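Chloroplastic group IIB intron splicing facilitator CRS2, chloroplastic (Zea mays, PDB 1RYB) is required for the splicing of group IIB introns in chloroplasts, working in complexes with CAF1 or CAF2 and lacking peptidyl-tRNA hydrolase activity. Local coordinates at residues E170-V173 / Q174-A178. Numbering follows the deposited sequence.
Sequences EERV and QIDTA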
ATOM      1  N   GLU A 170      20.999   6.103   2.939  1.00 17.04           N
ATOM      2  CA  GLU A 170      21.083   5.828   1.513  1.00 28.60           C
ATOM      3  C   GLU A 170      19.761   5.261   0.967  1.00 29.13           C
ATOM      4  O   GLU A 170      19.316   5.642  -0.096  1.00 17.85           O
ATOM      5  CB  GLU A 170      22.277   4.932   1.159  1.00 31.91           C
ATOM      6  CG  GLU A 170      23.649   5.526   1.617  1.00 24.21           C
ATOM      7  CD  GLU A 170      23.875   5.460   3.104  1.00100.00           C
ATOM      8  OE1 GLU A 170      23.269   4.707   3.843  1.00 28.18           O
ATOM      9  OE2 GLU A 170      24.774   6.316   3.524  1.00100.00           O
ATOM     10  N   GLU A 171      19.131   4.374   1.777  1.00 26.30           N
ATOM     11  CA  GLU A 171      17.853   3.715   1.433  1.00 15.13           C
ATOM     12  C   GLU A 171      16.828   4.716   1.260  1.00 12.87           C
ATOM     13  O   GLU A 171      16.044   4.675   0.313  1.00 20.32           O
ATOM     14  CB  GLU A 171      17.448   2.739   2.509  1.00 14.38           C
ATOM     15  CG  GLU A 171      18.338   1.495   2.378  1.00 13.53           C
ATOM     16  CD  GLU A 171      18.305   0.655   3.615  1.00 21.24           C
ATOM     17  OE1 GLU A 171      17.559   0.891   4.543  1.00 21.47           O
ATOM     18  OE2 GLU A 171      19.069  -0.424   3.539  1.00 23.71           O
ATOM     19  N   ARG A 172      16.886   5.678   2.121  1.00  9.91           N
ATOM     20  CA  ARG A 172      15.912   6.764   2.106  1.00 18.25           C
ATOM     21  C   ARG A 172      15.852   7.528   0.781  1.00 20.80           C
ATOM     22  O   ARG A 172      14.791   7.886   0.271  1.00 18.60           O
ATOM     23  CB  ARG A 172      16.135   7.645   3.333  1.00 16.28           C
ATOM     24  CG  ARG A 172      15.356   8.939   3.353  1.00 26.35           C
ATOM     25  CD  ARG A 172      13.932   8.742   2.872  1.00 67.19           C
ATOM     26  NE  ARG A 172      13.134   8.088   3.887  1.00 22.30           N
ATOM     27  CZ  ARG A 172      11.790   7.716   3.748  1.00 18.27           C
ATOM     28  NH1 ARG A 172      11.058   7.897   2.684  1.00 12.23           N
ATOM     29  NH2 ARG A 172      11.204   7.119   4.765  1.00 15.40           N
ATOM     30  N   VAL A 173      16.991   7.796   0.215  1.00 18.74           N
ATOM     31  CA  VAL A 173      17.049   8.536  -1.020  1.00 13.47           C
ATOM     32  C   VAL A 173      16.378   7.720  -2.116  1.00 20.91           C
ATOM     33  O   VAL A 173      15.659   8.228  -3.004  1.00 18.81           O
ATOM     34  CB  VAL A 173      18.544   8.773  -1.362  1.00 19.87           C
ATOM     35  CG1 VAL A 173      18.720   9.217  -2.809  1.00 22.05           C
ATOM     36  CG2 VAL A 173      19.144   9.860  -0.449  1.00 39.14           C
ATOM     37  N   GLN A 174      16.565   6.425  -2.046  1.00 16.85           N
ATOM     38  CA  GLN A 174      15.942   5.610  -3.070  1.00 14.50           C
ATOM     39  C   GLN A 174      14.454   5.485  -2.805  1.00 15.72           C
ATOM     40  O   GLN A 174      13.637   5.424  -3.731  1.00 16.58           O
ATOM     41  CB  GLN A 174      16.529   4.244  -3.062  1.00 10.08           C
ATOM     42  CG  GLN A 174      18.010   4.192  -3.483  1.00 17.47           C
ATOM     43  CD  GLN A 174      18.666   2.874  -3.172  1.00 23.81           C
ATOM     44  OE1 GLN A 174      18.312   2.141  -2.201  1.00 20.46           O
ATOM     45  NE2 GLN A 174      19.751   2.659  -3.849  1.00 31.65           N
ATOM     46  N   ILE A 175      14.088   5.398  -1.558  1.00 12.53           N
ATOM     47  CA  ILE A 175      12.624   5.268  -1.288  1.00 16.00           C
ATOM     48  C   ILE A 175      11.916   6.542  -1.758  1.00 15.84           C
ATOM     49  O   ILE A 175      10.867   6.533  -2.368  1.00 15.41           O
ATOM     50  CB  ILE A 175      12.326   5.040   0.205  1.00 10.92           C
ATOM     51  CG1 ILE A 175      12.839   3.670   0.701  1.00 11.90           C
ATOM     52  CG2 ILE A 175      10.857   5.241   0.450  1.00  8.03           C
ATOM     53  CD1 ILE A 175      12.327   2.448  -0.086  1.00 12.62           C
ATOM     54  N   ASP A 176      12.524   7.701  -1.509  1.00 20.85           N
ATOM     55  CA  ASP A 176      11.933   8.991  -1.970  1.00 12.60           C
ATOM     56  C   ASP A 176      11.734   9.011  -3.466  1.00 10.86           C
ATOM     57  O   ASP A 176      10.704   9.487  -3.957  1.00 16.07           O
ATOM     58  CB  ASP A 176      12.802  10.201  -1.544  1.00 14.83           C
ATOM     59  CG  ASP A 176      12.696  10.411  -0.043  1.00 32.88           C
ATOM     60  OD1 ASP A 176      11.840   9.836   0.625  1.00 22.64           O
ATOM     61  OD2 ASP A 176      13.542  11.329   0.453  1.00 18.38           O
ATOM     62  N   THR A 177      12.702   8.452  -4.189  1.00 13.84           N
ATOM     63  CA  THR A 177      12.571   8.423  -5.592  1.00 10.31           C
ATOM     64  C   THR A 177      11.443   7.512  -5.964  1.00 14.06           C
ATOM     65  O   THR A 177      10.702   7.713  -6.945  1.00 17.06           O
ATOM     66  CB  THR A 177      13.871   7.906  -6.187  1.00 15.19           C
ATOM     67  OG1 THR A 177      14.820   8.967  -6.044  1.00 25.27           O
ATOM     68  CG2 THR A 177      13.693   7.647  -7.623  1.00 20.26           C
ATOM     69  N   ALA A 178      11.352   6.445  -5.242  1.00 14.03           N
ATOM     70  CA  ALA A 178      10.274   5.494  -5.561  1.00 16.89           C
ATOM     71  C   ALA A 178       8.892   6.111  -5.284  1.00 12.62           C
ATOM     72  O   ALA A 178       7.914   5.793  -5.954  1.00 14.95           O
ATOM     73  CB  ALA A 178      10.365   4.247  -4.715  1.00 11.33           C
TER
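R172 and D176, one helical turn apart, form an i to i+4 salt bridge on the flank of helix 169-192 that faces helix 37-48, a compact example of how a helix pairs opposite charges along one flank. NH1 of R172 reaches OD1 of D176 at 2.9 Å and meets it nearly along the C-O axis, with the carboxylate at the edge of the guanidinium and the two planes turned 39° apart. The arginine reaches forward along the helix because CG stands anti to the backbone N (chi1 171°), beside the carbonyl carbon, and the chain then bends at chi2 and chi3, which also brings CD within 3.3 Å of OD1. The same NH1 is shared with E40, so two carboxylates grip one nitrogen. A leucine in place of R172 would probably leave D176 and E40 as neighbouring negative charges without their common cation.

I175 adds van der Waals contact: its CG2 methyl lies 3.5 Å from NH1 of R172, and its CG1 lies 3.4 Å from O of E171.

Beneath the side chains runs regular alpha-helical hydrogen bonding. I175 N binds E171 O at 2.8 Å and D176 N binds R172 O at 2.9 Å, whereas the bond from Q174 N to E170 O is weak at 3.5 Å.

Around this turn, E171 bridges to R34, and N113 bonds both the carbonyl of E171 and OE1 of Q174. The buried I175 turns inward against F167 and N113, its side chain about 8 Å from that of D107, near the end of strand 102-108, while R172 links the helix to helix 37-48 through E40.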